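Long-range contacts in 15-O-acetyltransferase (Fusarium sporotrichioides, PDB 3FOT), which transfers an acetyl group to the 15-oxygen of trichothecene intermediates during the biosynthesis of mycotoxins such as T-2 toxin: residues C124-P129 against E158-S163; A56-N61 against V462-F467; V34-I39 against Y354-T359. One frame throughout, in Å; residues are numbered along the deposited sequence.

Interaction 1: residues C124-P129 against E158-S163; sequences CIHVQP and ELFLLS. With SO4 (sulfate ion), chain J.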
loop_
_atom_site.group_PDB
_atom_site.type_symbol
_atom_site.label_atom_id
_atom_site.label_comp_id
_atom_site.label_asym_id
_atom_site.label_seq_id
_atom_site.Cartn_x
_atom_site.Cartn_y
_atom_site.Cartn_z
ATOM N N CYS A 124 -20.206 5.901 -3.310
ATOM C CA CYS A 124 -18.870 5.653 -2.793
ATOM C C CYS A 124 -18.510 6.455 -1.541
ATOM O O CYS A 124 -17.441 6.238 -0.969
ATOM C CB CYS A 124 -17.815 5.992 -3.852
ATOM S SG CYS A 124 -17.825 4.903 -5.272
ATOM N N ILE A 125 -19.373 7.380 -1.128
ATOM C CA ILE A 125 -19.030 8.246 0.002
ATOM C C ILE A 125 -20.081 8.054 1.078
ATOM O O ILE A 125 -21.273 8.198 0.810
ATOM C CB ILE A 125 -19.003 9.745 -0.394
ATOM C CG1 ILE A 125 -18.135 10.010 -1.637
ATOM C CG2 ILE A 125 -18.578 10.613 0.799
ATOM C CD1 ILE A 125 -16.670 9.800 -1.453
ATOM N N HIS A 126 -19.619 7.721 2.282
ATOM C CA HIS A 126 -20.497 7.371 3.400
ATOM C C HIS A 126 -20.146 8.185 4.623
ATOM O O HIS A 126 -18.995 8.549 4.818
ATOM C CB HIS A 126 -20.320 5.889 3.698
ATOM C CG HIS A 126 -20.506 5.037 2.487
ATOM N ND1 HIS A 126 -21.738 4.860 1.899
ATOM C CD2 HIS A 126 -19.616 4.385 1.706
ATOM C CE1 HIS A 126 -21.601 4.112 0.817
ATOM N NE2 HIS A 126 -20.326 3.799 0.684
ATOM N N VAL A 127 -21.135 8.453 5.467
ATOM C CA VAL A 127 -20.854 9.185 6.693
ATOM C C VAL A 127 -21.475 8.506 7.915
ATOM O O VAL A 127 -22.494 7.776 7.805
ATOM C CB VAL A 127 -21.358 10.654 6.640
ATOM C CG1 VAL A 127 -20.854 11.368 5.404
ATOM C CG2 VAL A 127 -22.884 10.714 6.738
ATOM N N GLN A 128 -20.859 8.735 9.069
ATOM C CA GLN A 128 -21.385 8.215 10.331
ATOM C C GLN A 128 -21.089 9.197 11.452
ATOM O O GLN A 128 -19.933 9.485 11.712
ATOM C CB GLN A 128 -20.711 6.898 10.728
ATOM C CG GLN A 128 -20.822 5.731 9.785
ATOM C CD GLN A 128 -20.240 4.455 10.389
ATOM O OE1 GLN A 128 -20.058 4.352 11.610
ATOM N NE2 GLN A 128 -19.948 3.477 9.533
ATOM N N PRO A 129 -22.139 9.709 12.135
ATOM C CA PRO A 129 -21.887 10.396 13.404
ATOM C C PRO A 129 -21.562 9.349 14.452
ATOM O O PRO A 129 -22.426 8.540 14.800
ATOM C CB PRO A 129 -23.218 11.097 13.723
ATOM C CG PRO A 129 -24.134 10.820 12.594
ATOM C CD PRO A 129 -23.561 9.682 11.778
ATOM N N GLU A 158 -13.837 3.488 -1.831
ATOM C CA GLU A 158 -14.926 4.120 -1.108
ATOM C C GLU A 158 -14.335 4.908 0.059
ATOM O O GLU A 158 -13.222 4.614 0.505
ATOM C CB GLU A 158 -15.943 3.071 -0.627
ATOM C CG GLU A 158 -15.412 1.962 0.293
ATOM C CD GLU A 158 -16.471 0.946 0.681
ATOM O OE1 GLU A 158 -17.663 1.155 0.310
ATOM O OE2 GLU A 158 -16.127 -0.031 1.412
ATOM N N LEU A 159 -15.104 5.874 0.577
ATOM C CA LEU A 159 -14.665 6.731 1.704
ATOM C C LEU A 159 -15.721 6.692 2.785
ATOM O O LEU A 159 -16.924 6.698 2.466
ATOM C CB LEU A 159 -14.579 8.206 1.265
ATOM C CG LEU A 159 -13.345 8.764 0.574
ATOM C CD1 LEU A 159 -13.152 8.104 -0.787
ATOM C CD2 LEU A 159 -13.444 10.289 0.411
ATOM N N PHE A 160 -15.286 6.685 4.045
ATOM C CA PHE A 160 -16.177 6.812 5.191
ATOM C C PHE A 160 -15.747 7.983 6.048
ATOM O O PHE A 160 -14.617 8.009 6.524
ATOM C CB PHE A 160 -16.142 5.542 6.043
ATOM C CG PHE A 160 -16.557 4.317 5.302
ATOM C CD1 PHE A 160 -17.880 3.889 5.342
ATOM C CD2 PHE A 160 -15.610 3.565 4.598
ATOM C CE1 PHE A 160 -18.275 2.758 4.654
ATOM C CE2 PHE A 160 -15.988 2.422 3.918
ATOM C CZ PHE A 160 -17.317 2.014 3.935
ATOM N N LEU A 161 -16.640 8.952 6.223
ATOM C CA LEU A 161 -16.336 10.174 6.990
ATOM C C LEU A 161 -16.989 10.005 8.346
ATOM O O LEU A 161 -18.183 9.707 8.428
ATOM C CB LEU A 161 -16.907 11.424 6.296
ATOM C CG LEU A 161 -16.704 11.585 4.771
ATOM C CD1 LEU A 161 -17.490 12.774 4.199
ATOM C CD2 LEU A 161 -15.245 11.657 4.393
ATOM N N LEU A 162 -16.211 10.175 9.397
ATOM C CA LEU A 162 -16.680 9.901 10.745
ATOM C C LEU A 162 -16.379 11.116 11.589
ATOM O O LEU A 162 -15.304 11.697 11.481
ATOM C CB LEU A 162 -15.909 8.705 11.313
ATOM C CG LEU A 162 -15.737 7.452 10.433
ATOM C CD1 LEU A 162 -14.828 6.451 11.135
ATOM C CD2 LEU A 162 -17.102 6.855 10.097
ATOM N N SER A 163 -17.308 11.500 12.452
ATOM C CA SER A 163 -17.016 12.568 13.409
ATOM C C SER A 163 -17.929 12.373 14.608
ATOM O O SER A 163 -19.075 11.962 14.455
ATOM C CB SER A 163 -17.206 13.980 12.811
ATOM O OG SER A 163 -16.636 14.988 13.664
HETATM S S SO4 J . -24.404 6.774 3.533
HETATM O O1 SO4 J . -23.765 7.881 4.285
HETATM O O2 SO4 J . -25.851 6.807 3.812
HETATM O O3 SO4 J . -24.183 6.864 2.090
HETATM O O4 SO4 J . -23.883 5.469 3.959
HETATM O O HOH W 1 -19.316 2.075 -1.232
#

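Interaction 2: residues A56-N61 against V462-F467; sequences ATSLRN and VESIDF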
loop_
_atom_site.group_PDB
_atom_site.type_symbol
_atom_site.label_atom_id
_atom_site.label_comp_id
_atom_site.label_asym_id
_atom_site.label_seq_id
_atom_site.Cartn_x
_atom_site.Cartn_y
_atom_site.Cartn_z
ATOM N N ALA A 56 -6.256 5.251 6.705
ATOM C CA ALA A 56 -6.994 5.922 7.767
ATOM C C ALA A 56 -6.363 7.283 7.961
ATOM O O ALA A 56 -5.150 7.379 8.267
ATOM C CB ALA A 56 -6.947 5.087 9.078
ATOM N N THR A 57 -7.141 8.335 7.721
ATOM C CA THR A 57 -6.624 9.690 7.900
ATOM C C THR A 57 -7.402 10.317 9.061
ATOM O O THR A 57 -8.616 10.181 9.140
ATOM C CB THR A 57 -6.676 10.559 6.606
ATOM O OG1 THR A 57 -8.033 10.746 6.174
ATOM C CG2 THR A 57 -5.850 9.932 5.447
ATOM N N SER A 58 -6.714 10.959 9.987
ATOM C CA SER A 58 -7.389 11.692 11.039
ATOM C C SER A 58 -7.172 13.161 10.746
ATOM O O SER A 58 -6.033 13.595 10.611
ATOM C CB SER A 58 -6.782 11.364 12.405
ATOM O OG SER A 58 -7.602 11.847 13.430
ATOM N N LEU A 59 -8.262 13.907 10.665
ATOM C CA LEU A 59 -8.202 15.312 10.292
ATOM C C LEU A 59 -8.727 16.133 11.465
ATOM O O LEU A 59 -9.487 15.634 12.312
ATOM C CB LEU A 59 -9.048 15.584 9.049
ATOM C CG LEU A 59 -8.932 14.692 7.800
ATOM C CD1 LEU A 59 -9.891 15.214 6.736
ATOM C CD2 LEU A 59 -7.535 14.653 7.248
ATOM N N ARG A 60 -8.308 17.385 11.528
ATOM C CA ARG A 60 -8.829 18.295 12.546
ATOM C C ARG A 60 -9.432 19.518 11.854
ATOM O O ARG A 60 -8.842 20.070 10.932
ATOM C CB ARG A 60 -7.721 18.721 13.501
ATOM C CG ARG A 60 -8.224 19.578 14.644
ATOM C CD ARG A 60 -7.207 19.749 15.787
ATOM N NE ARG A 60 -6.592 18.490 16.238
ATOM C CZ ARG A 60 -7.110 17.640 17.126
ATOM N NH1 ARG A 60 -8.282 17.874 17.709
ATOM N NH2 ARG A 60 -6.437 16.541 17.452
ATOM N N ASN A 61 -10.595 19.949 12.325
ATOM C CA ASN A 61 -11.221 21.147 11.831
ATOM C C ASN A 61 -10.437 22.379 12.300
ATOM O O ASN A 61 -10.482 22.741 13.487
ATOM C CB ASN A 61 -12.680 21.234 12.288
ATOM C CG ASN A 61 -13.347 22.527 11.827
ATOM O OD1 ASN A 61 -12.758 23.287 11.054
ATOM N ND2 ASN A 61 -14.590 22.750 12.252
ATOM N N VAL A 462 -4.424 17.622 8.131
ATOM C CA VAL A 462 -4.260 16.164 8.042
ATOM C C VAL A 462 -3.239 15.774 9.100
ATOM O O VAL A 462 -2.031 15.971 8.896
ATOM C CB VAL A 462 -3.824 15.682 6.627
ATOM C CG1 VAL A 462 -3.779 14.154 6.571
ATOM C CG2 VAL A 462 -4.776 16.219 5.530
ATOM N N GLU A 463 -3.728 15.230 10.213
ATOM C CA GLU A 463 -2.877 15.026 11.412
ATOM C C GLU A 463 -2.109 13.726 11.375
ATOM O O GLU A 463 -0.921 13.689 11.718
ATOM C CB GLU A 463 -3.695 15.095 12.696
ATOM C CG GLU A 463 -4.349 16.449 12.857
ATOM C CD GLU A 463 -4.578 16.824 14.293
ATOM O OE1 GLU A 463 -4.967 15.948 15.094
ATOM O OE2 GLU A 463 -4.366 18.011 14.607
ATOM N N SER A 464 -2.795 12.659 10.958
ATOM C CA SER A 464 -2.168 11.334 10.987
ATOM C C SER A 464 -2.649 10.512 9.808
ATOM O O SER A 464 -3.785 10.667 9.326
ATOM C CB SER A 464 -2.464 10.609 12.310
ATOM O OG SER A 464 -3.831 10.292 12.400
ATOM N N ILE A 465 -1.759 9.647 9.336
ATOM C CA ILE A 465 -2.044 8.775 8.215
ATOM C C ILE A 465 -1.584 7.384 8.602
ATOM O O ILE A 465 -0.430 7.189 8.988
ATOM C CB ILE A 465 -1.346 9.228 6.901
ATOM C CG1 ILE A 465 -1.736 10.673 6.531
ATOM C CG2 ILE A 465 -1.633 8.230 5.750
ATOM C CD1 ILE A 465 -0.990 11.239 5.304
ATOM N N ASP A 466 -2.505 6.427 8.552
ATOM C CA ASP A 466 -2.130 5.019 8.749
ATOM C C ASP A 466 -2.544 4.192 7.544
ATOM O O ASP A 466 -3.685 4.219 7.141
ATOM C CB ASP A 466 -2.752 4.478 10.030
ATOM C CG ASP A 466 -2.189 5.150 11.248
ATOM O OD1 ASP A 466 -0.974 4.941 11.501
ATOM O OD2 ASP A 466 -2.947 5.890 11.922
ATOM N N PHE A 467 -1.605 3.441 6.993
ATOM C CA PHE A 467 -1.828 2.703 5.768
ATOM C C PHE A 467 -1.811 1.221 6.128
ATOM O O PHE A 467 -0.812 0.701 6.642
ATOM C CB PHE A 467 -0.743 3.048 4.751
ATOM C CG PHE A 467 -0.850 2.298 3.468
ATOM C CD1 PHE A 467 -1.607 2.788 2.419
ATOM C CD2 PHE A 467 -0.190 1.087 3.300
ATOM C CE1 PHE A 467 -1.709 2.092 1.234
ATOM C CE2 PHE A 467 -0.298 0.396 2.102
ATOM C CZ PHE A 467 -1.049 0.896 1.083
HETATM O O HOH W 2 -4.790 7.929 11.047
HETATM O O HOH W 3 -5.948 13.420 15.475
#

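Interaction 3: residues V34-I39 against Y354-T359; sequences VGAEAI and YAMCQT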
loop_
_atom_site.group_PDB
_atom_site.type_symbol
_atom_site.label_atom_id
_atom_site.label_comp_id
_atom_site.label_asym_id
_atom_site.label_seq_id
_atom_site.Cartn_x
_atom_site.Cartn_y
_atom_site.Cartn_z
ATOM N N VAL A 34 -1.806 -8.055 -14.807
ATOM C CA VAL A 34 -0.423 -8.528 -15.013
ATOM C C VAL A 34 0.405 -8.338 -13.754
ATOM O O VAL A 34 0.168 -7.400 -12.987
ATOM C CB VAL A 34 0.257 -7.821 -16.237
ATOM C CG1 VAL A 34 0.389 -6.293 -16.042
ATOM C CG2 VAL A 34 1.650 -8.445 -16.544
ATOM N N GLY A 35 1.339 -9.260 -13.519
ATOM C CA GLY A 35 2.295 -9.088 -12.441
ATOM C C GLY A 35 1.608 -9.104 -11.095
ATOM O O GLY A 35 0.778 -9.971 -10.825
ATOM N N ALA A 36 1.985 -8.156 -10.233
ATOM C CA ALA A 36 1.440 -8.120 -8.866
ATOM C C ALA A 36 -0.082 -8.005 -8.845
ATOM O O ALA A 36 -0.739 -8.460 -7.881
ATOM C CB ALA A 36 2.073 -7.003 -8.065
ATOM N N GLU A 37 -0.663 -7.444 -9.901
ATOM C CA GLU A 37 -2.144 -7.437 -10.011
ATOM C C GLU A 37 -2.739 -8.828 -9.918
ATOM O O GLU A 37 -3.753 -9.017 -9.274
ATOM C CB GLU A 37 -2.583 -6.771 -11.326
ATOM C CG GLU A 37 -2.293 -5.279 -11.396
ATOM C CD GLU A 37 -2.554 -4.685 -12.778
ATOM O OE1 GLU A 37 -2.645 -5.470 -13.756
ATOM O OE2 GLU A 37 -2.625 -3.443 -12.885
ATOM N N ALA A 38 -2.100 -9.797 -10.570
ATOM C CA ALA A 38 -2.602 -11.165 -10.631
ATOM C C ALA A 38 -2.595 -11.818 -9.250
ATOM O O ALA A 38 -3.436 -12.667 -8.962
ATOM C CB ALA A 38 -1.783 -11.971 -11.638
ATOM N N ILE A 39 -1.634 -11.431 -8.406
ATOM C CA ILE A 39 -1.586 -11.933 -7.035
ATOM C C ILE A 39 -2.804 -11.434 -6.251
ATOM O O ILE A 39 -3.594 -12.236 -5.725
ATOM C CB ILE A 39 -0.265 -11.516 -6.292
ATOM C CG1 ILE A 39 0.955 -12.128 -6.972
ATOM C CG2 ILE A 39 -0.304 -12.038 -4.854
ATOM C CD1 ILE A 39 2.296 -11.557 -6.481
ATOM N N TYR A 354 -0.977 5.469 -11.666
ATOM C CA TYR A 354 -1.828 5.140 -10.511
ATOM C C TYR A 354 -2.122 3.658 -10.353
ATOM O O TYR A 354 -2.420 3.200 -9.248
ATOM C CB TYR A 354 -3.156 5.925 -10.595
ATOM C CG TYR A 354 -2.992 7.380 -10.217
ATOM C CD1 TYR A 354 -2.246 8.248 -11.022
ATOM C CD2 TYR A 354 -3.554 7.880 -9.046
ATOM C CE1 TYR A 354 -2.066 9.565 -10.674
ATOM C CE2 TYR A 354 -3.405 9.226 -8.691
ATOM C CZ TYR A 354 -2.653 10.061 -9.511
ATOM O OH TYR A 354 -2.476 11.381 -9.181
ATOM N N ALA A 355 -2.062 2.902 -11.448
ATOM C CA ALA A 355 -2.242 1.444 -11.359
ATOM C C ALA A 355 -1.015 0.816 -10.669
ATOM O O ALA A 355 -0.012 1.506 -10.443
ATOM C CB ALA A 355 -2.460 0.838 -12.763
ATOM N N MET A 356 -1.109 -0.468 -10.327
ATOM C CA MET A 356 0.002 -1.208 -9.724
ATOM C C MET A 356 1.243 -1.039 -10.578
ATOM O O MET A 356 1.191 -1.236 -11.783
ATOM C CB MET A 356 -0.340 -2.697 -9.673
ATOM C CG MET A 356 0.688 -3.559 -9.030
ATOM S SD MET A 356 0.362 -3.789 -7.276
ATOM C CE MET A 356 -1.212 -4.652 -7.298
ATOM N N CYS A 357 2.364 -0.717 -9.944
ATOM C CA CYS A 357 3.633 -0.681 -10.657
ATOM C C CYS A 357 4.696 -1.142 -9.674
ATOM O O CYS A 357 5.361 -0.334 -9.030
ATOM C CB CYS A 357 3.944 0.707 -11.233
ATOM S SG CYS A 357 5.477 0.612 -12.247
ATOM N N GLN A 358 4.789 -2.459 -9.534
ATOM C CA GLN A 358 5.639 -3.080 -8.523
ATOM C C GLN A 358 6.565 -4.090 -9.146
ATOM O O GLN A 358 6.242 -4.708 -10.161
ATOM C CB GLN A 358 4.799 -3.792 -7.460
ATOM C CG GLN A 358 3.899 -2.816 -6.674
ATOM C CD GLN A 358 4.694 -2.046 -5.647
ATOM O OE1 GLN A 358 5.363 -2.657 -4.802
ATOM N NE2 GLN A 358 4.634 -0.702 -5.703
ATOM N N THR A 359 7.726 -4.243 -8.525
ATOM C CA THR A 359 8.601 -5.334 -8.913
ATOM C C THR A 359 9.201 -5.938 -7.664
ATOM O O THR A 359 8.651 -5.748 -6.567
ATOM C CB THR A 359 9.625 -4.921 -10.021
ATOM O OG1 THR A 359 10.382 -6.072 -10.410
ATOM C CG2 THR A 359 10.540 -3.830 -9.580
HETATM O O HOH W 4 4.573 -6.968 -10.762
HETATM O O HOH W 5 -3.653 -1.883 -11.063
HETATM O O HOH W 6 -0.269 -2.486 -13.802
#

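Interaction 1: residues C124-P129 against E158-S163
His126 and Phe160 stand side by side, pointing the same way from neighbouring parallel strands, and the imidazole is the more informative of the two to trace. Its CB approaches the phenyl ring obliquely, 3.6 Å from Phe160 CD1. CG sits beside the backbone N and anti to the carbonyl carbon (chi1 -53°), which keeps the imidazole next to its neighbour. From there CD2 leans inward, meeting both Phe160 CE1 and Leu159 O at 3.6 Å. The two rings are tilted by 29° and slid so far apart that they barely overlap. ND1 turns the other way, to a sulfate, probably from the crystallisation liquor, at the ring edge, and donates to two of its oxygens, the shorter bond being 3.0 Å to O4. Val127 N holds a third sulfate oxygen, O1. At the tip, NE2 is hydrogen-bonded to a water; Glu158 OE1 stays 3.8 Å from NE2, its carboxylate turned nearly at right angles to the ring.

These strands are the two arms of a beta-alpha-beta crossover at the border of a six-stranded mixed sheet. The intervening helix 134-147 covers the Phe160 and Gln128 face, while helix 71-88 packs on the side of Leu159 and Leu161. Backbone bonds zigzag between the strands: Cys124 O and His126 O receive Leu159 N and Leu161 N, and Leu159 O and Leu161 O receive His126 N and Gln128 N. The last bond, Ser163 N to Gln128 O, is weak at 3.4 Å. On the helix 71-88 side, Ile125 CD1 meets Leu159 CD2 at 3.8 Å, and Leu161 CD1 reaches across to Val127 CG1. Gln128 lays its extended chain along Leu162 CD2, and its OE1 takes a hydrogen bond from Lys132 NZ.

Interaction 2: residues A56-N61 against V462-F467
Ala56 pairs antiparallel with Asp466 in strands 53-61 and 457-469, and the pairing is interrupted further on by a classic beta bulge. The N and O of Ala56 both bond to the Asp466 backbone, with Ala56 N to Asp466 O at 2.8 Å and nearly straight. A water joins Ala56 O to Ser464 OG and Asp466 OD2. Thr57 faces Ile465 in a non-hydrogen-bonded pair, its CA-H directed at Ser464 O. Ser58 N then donates to that same oxygen, and Ser58 O faces both bulge residues: Glu463 N bonds it at 2.9 Å, Ser464 N only weakly. Ser464 OG, held between its own N and carbonyl carbon (chi1 67°), presses tightly on Ser58 CB at 3.1 Å. Ser58 OG is taken by Glu179 on the next strand.

The shift of one residue brings Leu59 opposite Val462, where Leu59 CD2 touches Val462 CG2 at 3.6 Å. It also leaves Glu463 within reach of Arg60, whose NH1 is tied to Asp175 O. Arg60 grips side-on, NH2 donating to OE1. Its NE, 2.8 Å from Glu463 OE2, has that oxygen in the guanidinium plane, yet meets it from 42° above the carboxylate plane.

Interaction 3: residues V34-I39 against Y354-T359
The carboxylate of Glu37 is the flat group facing Met356, and two waters sit on opposite sides of its plane, both donating to OE2. One of them accepts from Met356 N; the other donates to Met356 O, so the acid spans this residue's backbone through solvent. Arg31 completes the surroundings of OE2 with a salt bridge. OE1 accepts, among its bonds, the one from Val34 N, 2.9 Å away on the anti side of the oxygen and 17° out of plane. The acid thereby ties the start of its own helix to the residues just before it, and the arginine with these donors would be expected to stabilise its negative charge.

Between the polar ends lies an apolar contact made by Met356. Glu37 CG meets Met356 CB at 3.7 Å as the two side chains slide past each other in opposite directions. The methionine leaves with CG anti to its backbone N (chi1 -178°), then bends twice, bringing SD to 3.7 Å from Ala36 CB and curling CE back to 3.9 Å from Glu37 N.

This junction seats helix 36-41 against the segment leading into strand 358-365, beside the substrate site: Ala36 also touches His414, which binds 15-deacetylcalonectrin. Met356 packs on His186; His186 and Asp190, the latter bonded by Gln358 NE2, have the spacing of the HXXXD signature of the BAHD superfamily.

Beside the sulfur, Gln358 CB approaches Ala36 CB at 4.3 Å, while the amide end leads away. A water bridges Ala36 N and Gln358 O, accepting from the first and donating to the second.

Overall arrangement
Interactions 1 and 2 belong to the same six-stranded sheet, separated by strand 177-184, which pairs with 158-163 on one side and 53-61 on the other; their nearest atoms are about 7 Å apart. Both are partly buried and rest on backbone hydrogen bonds, but interaction 1 closes a local parallel crossover, whereas interaction 2 joins distant parts of the chain in an antiparallel pair with a salt bridge at its end. Interaction 3, the buried one, lies about 27 Å from interaction 2, centre to centre. It has no direct hydrogen bond across, relies chiefly on methionine packing and bridging waters, and it alone adjoins the substrate-binding His414.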